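Local coordinates for protein phosphoethanolamine N-methyltransferase 1 (Haemonchus contortus, PDB 4KRG) that probably methylates phosphoethanolamine using S-adenosylmethionine, as a step in nematode phosphocholine biosynthesis, and is held here with phosphoethanolamine and S-adenosylhomocysteine, at residues F71-A76 / Q96-H101; I411-V416 / I428-V433. All blocks are in the same frame, centred on the assembly; numbering follows the deposited sequence.

Contact 1 (F71-A76 / Q96-H101); sequences FTTVLA and QERNAH. With SAH (S-adenosyl-L-homocysteine), chain D.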
ATOM      1  N   PHE A  71       0.732   4.708  20.214  1.00 14.28           N
ATOM      2  CA  PHE A  71       1.869   4.011  19.621  1.00 13.44           C
ATOM      3  C   PHE A  71       3.148   4.250  20.423  1.00 15.34           C
ATOM      4  O   PHE A  71       3.939   3.327  20.626  1.00 15.63           O
ATOM      5  CB  PHE A  71       2.075   4.440  18.169  1.00 14.47           C
ATOM      6  CG  PHE A  71       0.998   3.969  17.243  1.00 14.26           C
ATOM      7  CD1 PHE A  71       0.917   2.633  16.882  1.00 15.99           C
ATOM      8  CD2 PHE A  71       0.070   4.856  16.728  1.00 15.35           C
ATOM      9  CE1 PHE A  71      -0.079   2.187  16.018  1.00 16.39           C
ATOM     10  CE2 PHE A  71      -0.926   4.415  15.863  1.00 17.04           C
ATOM     11  CZ  PHE A  71      -0.997   3.078  15.513  1.00 17.64           C
ATOM     12  N   THR A  72       3.346   5.492  20.860  1.00 16.39           N
ATOM     13  CA  THR A  72       4.518   5.864  21.654  1.00 15.63           C
ATOM     14  C   THR A  72       4.694   4.913  22.822  1.00 14.85           C
ATOM     15  O   THR A  72       5.798   4.448  23.097  1.00 17.37           O
ATOM     16  CB  THR A  72       4.406   7.312  22.174  1.00 17.88           C
ATOM     17  OG1 THR A  72       4.574   8.218  21.081  1.00 17.01           O
ATOM     18  CG2 THR A  72       5.472   7.601  23.216  1.00 18.93           C
ATOM     19  N   THR A  73       3.585   4.605  23.484  1.00 14.98           N
ATOM     20  CA  THR A  73       3.575   3.708  24.630  1.00 16.46           C
ATOM     21  C   THR A  73       4.258   2.373  24.334  1.00 15.80           C
ATOM     22  O   THR A  73       5.073   1.903  25.123  1.00 19.15           O
ATOM     23  CB  THR A  73       2.135   3.466  25.118  1.00 15.56           C
ATOM     24  OG1 THR A  73       1.585   4.702  25.592  1.00 16.76           O
ATOM     25  CG2 THR A  73       2.116   2.455  26.242  1.00 17.40           C
ATOM     26  N   VAL A  74       3.937   1.774  23.194  1.00 12.91           N
ATOM     27  CA  VAL A  74       4.485   0.473  22.847  1.00 14.17           C
ATOM     28  C   VAL A  74       5.845   0.591  22.156  1.00 14.70           C
ATOM     29  O   VAL A  74       6.712  -0.264  22.339  1.00 16.47           O
ATOM     30  CB  VAL A  74       3.496  -0.347  21.985  1.00 13.68           C
ATOM     31  CG1 VAL A  74       4.054  -1.733  21.698  1.00 16.88           C
ATOM     32  CG2 VAL A  74       2.149  -0.474  22.691  1.00 13.48           C
ATOM     33  N   LEU A  75       6.039   1.653  21.378  1.00 17.00           N
ATOM     34  CA  LEU A  75       7.316   1.874  20.695  1.00 15.40           C
ATOM     35  C   LEU A  75       8.475   1.962  21.688  1.00 15.15           C
ATOM     36  O   LEU A  75       9.532   1.374  21.477  1.00 16.05           O
ATOM     37  CB  LEU A  75       7.270   3.140  19.832  1.00 13.62           C
ATOM     38  CG  LEU A  75       6.383   3.142  18.577  1.00 12.84           C
ATOM     39  CD1 LEU A  75       6.240   4.563  18.032  1.00 12.62           C
ATOM     40  CD2 LEU A  75       6.944   2.229  17.494  1.00 13.82           C
ATOM     41  N   ALA A  76       8.256   2.679  22.785  1.00 15.25           N
ATOM     42  CA  ALA A  76       9.288   2.862  23.802  1.00 14.23           C
ATOM     43  C   ALA A  76       9.585   1.596  24.608  1.00 17.53           C
ATOM     44  O   ALA A  76      10.511   1.588  25.417  1.00 21.11           O
ATOM     45  CB  ALA A  76       8.918   3.996  24.730  1.00 15.79           C
ATOM     46  N   GLN A  96       1.911  12.169  28.304  1.00 21.49           N
ATOM     47  CA  GLN A  96       2.812  12.163  29.464  1.00 19.51           C
ATOM     48  C   GLN A  96       2.221  11.510  30.707  1.00 20.89           C
ATOM     49  O   GLN A  96       2.952  11.020  31.562  1.00 23.91           O
ATOM     50  CB  GLN A  96       3.239  13.589  29.820  1.00 21.88           C
ATOM     51  CG  GLN A  96       4.050  14.296  28.754  1.00 23.81           C
ATOM     52  CD  GLN A  96       4.290  15.749  29.086  1.00 28.83           C
ATOM     53  OE1 GLN A  96       3.489  16.616  28.731  1.00 30.93           O
ATOM     54  NE2 GLN A  96       5.388  16.027  29.787  1.00 28.45           N
ATOM     55  N   GLU A  97       0.901  11.536  30.828  1.00 20.58           N
ATOM     56  CA  GLU A  97       0.241  10.941  31.982  1.00 22.33           C
ATOM     57  C   GLU A  97       0.201   9.423  31.839  1.00 24.08           C
ATOM     58  O   GLU A  97       0.594   8.695  32.752  1.00 25.43           O
ATOM     59  CB  GLU A  97      -1.171  11.501  32.132  1.00 24.61           C
ATOM     60  CG  GLU A  97      -1.953  10.935  33.300  1.00 30.61           C
ATOM     61  CD  GLU A  97      -3.297  11.617  33.485  1.00 38.38           C
ATOM     62  OE1 GLU A  97      -3.480  12.739  32.958  1.00 41.28           O
ATOM     63  OE2 GLU A  97      -4.173  11.030  34.156  1.00 41.70           O
ATOM     64  N   ARG A  98      -0.259   8.956  30.682  1.00 22.66           N
ATOM     65  CA  ARG A  98      -0.343   7.530  30.391  1.00 22.87           C
ATOM     66  C   ARG A  98       1.029   6.878  30.493  1.00 22.34           C
ATOM     67  O   ARG A  98       1.159   5.744  30.943  1.00 25.59           O
ATOM     68  CB  ARG A  98      -0.904   7.315  28.981  1.00 21.18           C
ATOM     69  CG  ARG A  98      -2.299   7.894  28.746  1.00 22.51           C
ATOM     70  CD  ARG A  98      -2.710   7.784  27.281  1.00 21.76           C
ATOM     71  NE  ARG A  98      -2.656   6.404  26.806  1.00 25.70           N
ATOM     72  CZ  ARG A  98      -1.754   5.934  25.950  1.00 23.74           C
ATOM     73  NH1 ARG A  98      -0.828   6.738  25.454  1.00 21.43           N
ATOM     74  NH2 ARG A  98      -1.781   4.657  25.593  1.00 24.95           N
ATOM     75  N   ASN A  99       2.052   7.613  30.076  1.00 20.94           N
ATOM     76  CA  ASN A  99       3.403   7.075  29.980  1.00 21.85           C
ATOM     77  C   ASN A  99       4.330   7.539  31.100  1.00 21.88           C
ATOM     78  O   ASN A  99       5.554   7.500  30.960  1.00 21.60           O
ATOM     79  CB  ASN A  99       4.002   7.427  28.616  1.00 23.49           C
ATOM     80  CG  ASN A  99       3.273   6.753  27.475  1.00 23.72           C
ATOM     81  OD1 ASN A  99       2.888   5.586  27.580  1.00 25.54           O
ATOM     82  ND2 ASN A  99       3.070   7.484  26.382  1.00 21.97           N
ATOM     83  N   ALA A 100       3.742   7.967  32.213  1.00 23.20           N
ATOM     84  CA  ALA A 100       4.517   8.444  33.354  1.00 24.09           C
ATOM     85  C   ALA A 100       5.405   7.350  33.934  1.00 25.69           C
ATOM     86  O   ALA A 100       6.383   7.630  34.621  1.00 27.79           O
ATOM     87  CB  ALA A 100       3.596   9.002  34.422  1.00 23.68           C
ATOM     88  N   HIS A 101       5.058   6.100  33.656  1.00 24.09           N
ATOM     89  CA  HIS A 101       5.812   4.973  34.187  1.00 27.01           C
ATOM     90  C   HIS A 101       7.060   4.663  33.363  1.00 26.98           C
ATOM     91  O   HIS A 101       7.857   3.797  33.732  1.00 29.10           O
ATOM     92  CB  HIS A 101       4.925   3.734  34.270  1.00 26.70           C
ATOM     93  CG  HIS A 101       4.397   3.280  32.946  1.00 23.73           C
ATOM     94  ND1 HIS A 101       3.542   4.040  32.180  1.00 24.04           N
ATOM     95  CD2 HIS A 101       4.597   2.131  32.256  1.00 23.89           C
ATOM     96  CE1 HIS A 101       3.239   3.385  31.076  1.00 22.55           C
ATOM     97  NE2 HIS A 101       3.867   2.223  31.096  1.00 22.43           N
TER
HETATM   98  N   SAH D 502      -1.085   9.216  15.222  1.00 15.80           N
HETATM   99  CA  SAH D 502      -1.987   9.079  16.376  1.00 17.99           C
HETATM  100  CB  SAH D 502      -3.070  10.209  16.294  1.00 19.70           C
HETATM  101  CG  SAH D 502      -3.842  10.234  14.976  1.00 16.76           C
HETATM  102  SD  SAH D 502      -4.938  11.663  14.746  1.00 21.78           S
HETATM  103  C   SAH D 502      -2.605   7.740  16.413  1.00 21.17           C
HETATM  104  O   SAH D 502      -2.870   7.163  15.369  1.00 18.76           O
HETATM  105  OXT SAH D 502      -3.120   7.368  17.445  1.00 23.31           O
HETATM  106  C5' SAH D 502      -3.850  13.027  14.257  1.00 20.42           C
HETATM  107  C4' SAH D 502      -2.866  13.502  15.179  1.00 20.70           C
HETATM  108  O4' SAH D 502      -1.842  14.236  14.456  1.00 19.38           O
HETATM  109  C3' SAH D 502      -3.447  14.445  16.154  1.00 22.02           C
HETATM  110  O3' SAH D 502      -2.846  14.243  17.413  1.00 20.99           O
HETATM  111  C2' SAH D 502      -3.080  15.759  15.645  1.00 22.73           C
HETATM  112  O2' SAH D 502      -3.003  16.697  16.682  1.00 21.89           O
HETATM  113  C1' SAH D 502      -1.757  15.506  15.027  1.00 20.21           C
HETATM  114  N9  SAH D 502      -1.366  16.523  13.989  1.00 19.49           N
HETATM  115  C8  SAH D 502      -2.010  16.820  12.853  1.00 18.29           C
HETATM  116  N7  SAH D 502      -1.239  17.667  12.168  1.00 16.46           N
HETATM  117  C5  SAH D 502      -0.117  17.905  12.851  1.00 18.92           C
HETATM  118  C6  SAH D 502       1.018  18.699  12.614  1.00 20.31           C
HETATM  119  N6  SAH D 502       1.140  19.455  11.472  1.00 17.29           N
HETATM  120  N1  SAH D 502       1.994  18.698  13.540  1.00 20.67           N
HETATM  121  C2  SAH D 502       1.907  17.978  14.652  1.00 18.03           C
HETATM  122  N3  SAH D 502       0.833  17.211  14.905  1.00 19.97           N
HETATM  123  C4  SAH D 502      -0.184  17.155  14.027  1.00 20.79           C
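Thr73 carries the polar link between helix 70-78 and the C-terminal end of helix 89-98, with Thr73 CA 6.3 Å from Asn99 CA. Starting at Thr73, CB sits 3.3 Å from Asn99 OD1, and the methyl CG2 stays alongside the same oxygen at 3.5 Å. The hydroxyl, placed beside its own backbone N by a chi1 of -64°, donates from OG1 to Asn99 OD1 over a short 2.5 Å. The donor lies in the carbonyl plane on a lone pair, with a C=O...O angle of 115°. Gly69 O, four residues back, is a second acceptor for the same hydroxyl, whose one proton must be shared or alternate between the two. The Arg98 side chain crosses Thr73 at roughly a right angle, its NH1 3.2 Å from Thr73 OG1, and bends at chi3; NH1 also makes a weak bond to Ile68 O. On the neighbouring position, Thr72 CG2 approaches Asn99 ND2 at 4.0 Å, whereas Thr72 OG1 is committed to Ser84 and Asp63. Phe71 points away from 96-101 and presents its ring edge to the cofactor product, with CE2 3.4 Å from the carboxylate O of S-adenosylhomocysteine. A helix joined to the residue just past the end of the next helix, beside the glycine-rich loop that follows strand 60-64, is consistent with the Rossmann-like fold of S-adenosylmethionine-dependent methyltransferases, in which this loop borders the cofactor pocket.

Contact 2 (I411-V416 / I428-V433); sequences IDETSV and ITIVDV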
ATOM      1  N   ILE A 411       5.491 -19.977 -30.042  1.00 22.72           N
ATOM      2  CA  ILE A 411       5.242 -20.948 -28.988  1.00 24.26           C
ATOM      3  C   ILE A 411       6.385 -21.953 -28.896  1.00 27.14           C
ATOM      4  O   ILE A 411       6.618 -22.731 -29.814  1.00 26.18           O
ATOM      5  CB  ILE A 411       3.906 -21.663 -29.185  1.00 26.97           C
ATOM      6  CG1 ILE A 411       2.762 -20.654 -29.055  1.00 21.15           C
ATOM      7  CG2 ILE A 411       3.754 -22.788 -28.169  1.00 29.06           C
ATOM      8  CD1 ILE A 411       1.410 -21.245 -29.265  1.00 21.59           C
ATOM      9  N   ASP A 412       7.095 -21.915 -27.774  1.00 30.26           N
ATOM     10  CA  ASP A 412       8.253 -22.770 -27.545  1.00 32.28           C
ATOM     11  C   ASP A 412       8.004 -23.612 -26.302  1.00 32.42           C
ATOM     12  O   ASP A 412       8.512 -23.293 -25.227  1.00 31.43           O
ATOM     13  CB  ASP A 412       9.501 -21.903 -27.347  1.00 31.36           C
ATOM     14  CG  ASP A 412      10.791 -22.690 -27.480  1.00 37.40           C
ATOM     15  OD1 ASP A 412      10.794 -23.916 -27.227  1.00 37.54           O
ATOM     16  OD2 ASP A 412      11.819 -22.072 -27.834  1.00 42.10           O
ATOM     17  N   GLU A 413       7.232 -24.685 -26.448  1.00 32.06           N
ATOM     18  CA  GLU A 413       6.794 -25.468 -25.294  1.00 32.18           C
ATOM     19  C   GLU A 413       7.938 -26.170 -24.561  1.00 31.86           C
ATOM     20  O   GLU A 413       7.951 -26.227 -23.333  1.00 29.75           O
ATOM     21  CB  GLU A 413       5.695 -26.461 -25.689  1.00 35.21           C
ATOM     22  CG  GLU A 413       4.374 -25.791 -26.029  1.00 39.21           C
ATOM     23  CD  GLU A 413       3.292 -26.777 -26.418  1.00 46.65           C
ATOM     24  OE1 GLU A 413       3.635 -27.919 -26.791  1.00 53.24           O
ATOM     25  OE2 GLU A 413       2.098 -26.411 -26.347  1.00 45.89           O
ATOM     26  N   THR A 414       8.899 -26.690 -25.316  1.00 30.68           N
ATOM     27  CA  THR A 414      10.058 -27.358 -24.733  1.00 32.67           C
ATOM     28  C   THR A 414      10.832 -26.420 -23.809  1.00 33.70           C
ATOM     29  O   THR A 414      11.255 -26.798 -22.713  1.00 33.69           O
ATOM     30  CB  THR A 414      10.994 -27.880 -25.839  1.00 34.69           C
ATOM     31  OG1 THR A 414      10.374 -28.992 -26.493  1.00 37.82           O
ATOM     32  CG2 THR A 414      12.325 -28.324 -25.263  1.00 35.75           C
ATOM     33  N   SER A 415      10.992 -25.181 -24.249  1.00 32.66           N
ATOM     34  CA  SER A 415      11.741 -24.195 -23.494  1.00 31.08           C
ATOM     35  C   SER A 415      10.998 -23.761 -22.230  1.00 27.73           C
ATOM     36  O   SER A 415      11.602 -23.603 -21.171  1.00 29.69           O
ATOM     37  CB  SER A 415      12.027 -22.994 -24.385  1.00 35.12           C
ATOM     38  OG  SER A 415      13.068 -22.208 -23.857  1.00 42.75           O
ATOM     39  N   VAL A 416       9.687 -23.567 -22.351  1.00 25.45           N
ATOM     40  CA  VAL A 416       8.852 -23.175 -21.221  1.00 23.14           C
ATOM     41  C   VAL A 416       8.919 -24.214 -20.102  1.00 24.45           C
ATOM     42  O   VAL A 416       9.047 -23.873 -18.925  1.00 24.85           O
ATOM     43  CB  VAL A 416       7.392 -22.981 -21.660  1.00 21.67           C
ATOM     44  CG1 VAL A 416       6.501 -22.744 -20.464  1.00 20.73           C
ATOM     45  CG2 VAL A 416       7.292 -21.813 -22.607  1.00 25.32           C
ATOM     46  N   ILE A 428       4.174 -30.415 -15.259  1.00 26.74           N
ATOM     47  CA  ILE A 428       3.892 -29.263 -16.105  1.00 23.98           C
ATOM     48  C   ILE A 428       3.055 -29.675 -17.310  1.00 24.23           C
ATOM     49  O   ILE A 428       3.420 -30.594 -18.036  1.00 25.67           O
ATOM     50  CB  ILE A 428       5.194 -28.652 -16.639  1.00 22.34           C
ATOM     51  CG1 ILE A 428       6.044 -28.109 -15.492  1.00 24.52           C
ATOM     52  CG2 ILE A 428       4.896 -27.563 -17.639  1.00 19.22           C
ATOM     53  CD1 ILE A 428       7.451 -27.733 -15.915  1.00 23.79           C
ATOM     54  N   THR A 429       1.932 -28.999 -17.517  1.00 21.66           N
ATOM     55  CA  THR A 429       1.165 -29.156 -18.745  1.00 22.90           C
ATOM     56  C   THR A 429       1.032 -27.786 -19.390  1.00 22.54           C
ATOM     57  O   THR A 429       0.970 -26.776 -18.695  1.00 23.85           O
ATOM     58  CB  THR A 429      -0.225 -29.776 -18.494  1.00 27.32           C
ATOM     59  OG1 THR A 429      -0.941 -28.988 -17.537  1.00 30.10           O
ATOM     60  CG2 THR A 429      -0.083 -31.188 -17.970  1.00 28.35           C
ATOM     61  N   ILE A 430       1.010 -27.748 -20.715  1.00 22.30           N
ATOM     62  CA  ILE A 430       0.911 -26.486 -21.430  1.00 22.01           C
ATOM     63  C   ILE A 430      -0.175 -26.585 -22.492  1.00 23.95           C
ATOM     64  O   ILE A 430      -0.119 -27.460 -23.347  1.00 27.29           O
ATOM     65  CB  ILE A 430       2.235 -26.130 -22.117  1.00 22.91           C
ATOM     66  CG1 ILE A 430       3.373 -26.051 -21.099  1.00 23.70           C
ATOM     67  CG2 ILE A 430       2.107 -24.825 -22.881  1.00 21.45           C
ATOM     68  CD1 ILE A 430       4.712 -25.728 -21.716  1.00 25.75           C
ATOM     69  N   VAL A 431      -1.157 -25.690 -22.432  1.00 21.98           N
ATOM     70  CA  VAL A 431      -2.217 -25.625 -23.435  1.00 21.78           C
ATOM     71  C   VAL A 431      -2.207 -24.275 -24.153  1.00 20.65           C
ATOM     72  O   VAL A 431      -2.240 -23.232 -23.520  1.00 18.83           O
ATOM     73  CB  VAL A 431      -3.606 -25.845 -22.804  1.00 23.52           C
ATOM     74  CG1 VAL A 431      -4.708 -25.640 -23.838  1.00 25.84           C
ATOM     75  CG2 VAL A 431      -3.702 -27.236 -22.207  1.00 24.57           C
ATOM     76  N   ASP A 432      -2.150 -24.307 -25.479  1.00 21.96           N
ATOM     77  CA  ASP A 432      -2.269 -23.109 -26.294  1.00 19.94           C
ATOM     78  C   ASP A 432      -3.703 -22.585 -26.178  1.00 19.42           C
ATOM     79  O   ASP A 432      -4.651 -23.255 -26.601  1.00 21.19           O
ATOM     80  CB  ASP A 432      -1.963 -23.480 -27.747  1.00 21.44           C
ATOM     81  CG  ASP A 432      -2.003 -22.295 -28.699  1.00 22.07           C
ATOM     82  OD1 ASP A 432      -2.398 -21.183 -28.295  1.00 20.50           O
ATOM     83  OD2 ASP A 432      -1.643 -22.489 -29.882  1.00 26.34           O
ATOM     84  N   VAL A 433      -3.865 -21.391 -25.607  1.00 19.64           N
ATOM     85  CA  VAL A 433      -5.181 -20.756 -25.516  1.00 21.24           C
ATOM     86  C   VAL A 433      -5.287 -19.461 -26.326  1.00 22.33           C
ATOM     87  O   VAL A 433      -6.053 -18.568 -25.973  1.00 21.26           O
ATOM     88  CB  VAL A 433      -5.622 -20.482 -24.045  1.00 15.14           C
ATOM     89  CG1 VAL A 433      -5.953 -21.787 -23.325  1.00 18.21           C
ATOM     90  CG2 VAL A 433      -4.574 -19.674 -23.292  1.00 15.00           C
TER
HETATM   91  O   HOH W   1       0.799 -28.280 -25.570  1.00 52.37           O
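Ile430 reaches from strand 428-432 onto the first turn of helix 413-422, and its torsions decide what each branch touches. A chi1 of -58° sets CG1 beside the backbone N, and a chi2 of 179° extends the branch, placing CD1 3.7 Å from Val416 CG1 and equally close to the backbone Glu413 O. Val416 meets it obliquely through CG1, the methyl anti to the backbone N. The shorter branch, Ile430 CG2, packs against the aliphatic part of Glu413, 4.0 Å from Glu413 CG. Glu413 is extended beyond CG and runs past Ile430 in the opposite direction, bringing its carboxylate near Ile430 O; a modelled water between them is only 2.4 Å from Glu413 OE2, too short for that bridge to be other than doubtful. Helix 413-422 connects strands 400-408 and 428-432, which lie on either side of strand 458-465 and antiparallel to it, a topology consistent with the closing strands of a second class I methyltransferase-like domain. Val416 also touches Ile462 of that intervening strand. Toward the helix start, Ile411 CD1 comes within 3.4 Å of Asp432 OD2, the two side chains crossing at about a right angle. Asp432 OD1 is hydrogen-bonded to Thr434. Asp412 fills the N-cap position: its OD1 accepts from Ser415 N at 3.2 Å, met from above the carboxylate plane.

In the fold
Contacts 1 and 2 lie on opposite sides of the chain's centre, centres 59 Å apart and nearest atoms about 44 Å apart, so they share no element. Contact 1, a helix against the end of the next helix and the following turn, is partly buried, with Thr72 and Asn99 inside; contact 2 sets a helix start against a strand at the surface, with no touching residue buried. It nevertheless buries more area, 266 against 168 Å², through Ile and Val side chains packed on each other and on Glu413 and Asp432, whereas the smaller interface has one short hydrogen bond, Thr73 to Asn99. Segment 71-76 also supplies Phe71 to the cofactor pocket; 411-416 / 428-433 is structural packing in the C-terminal half.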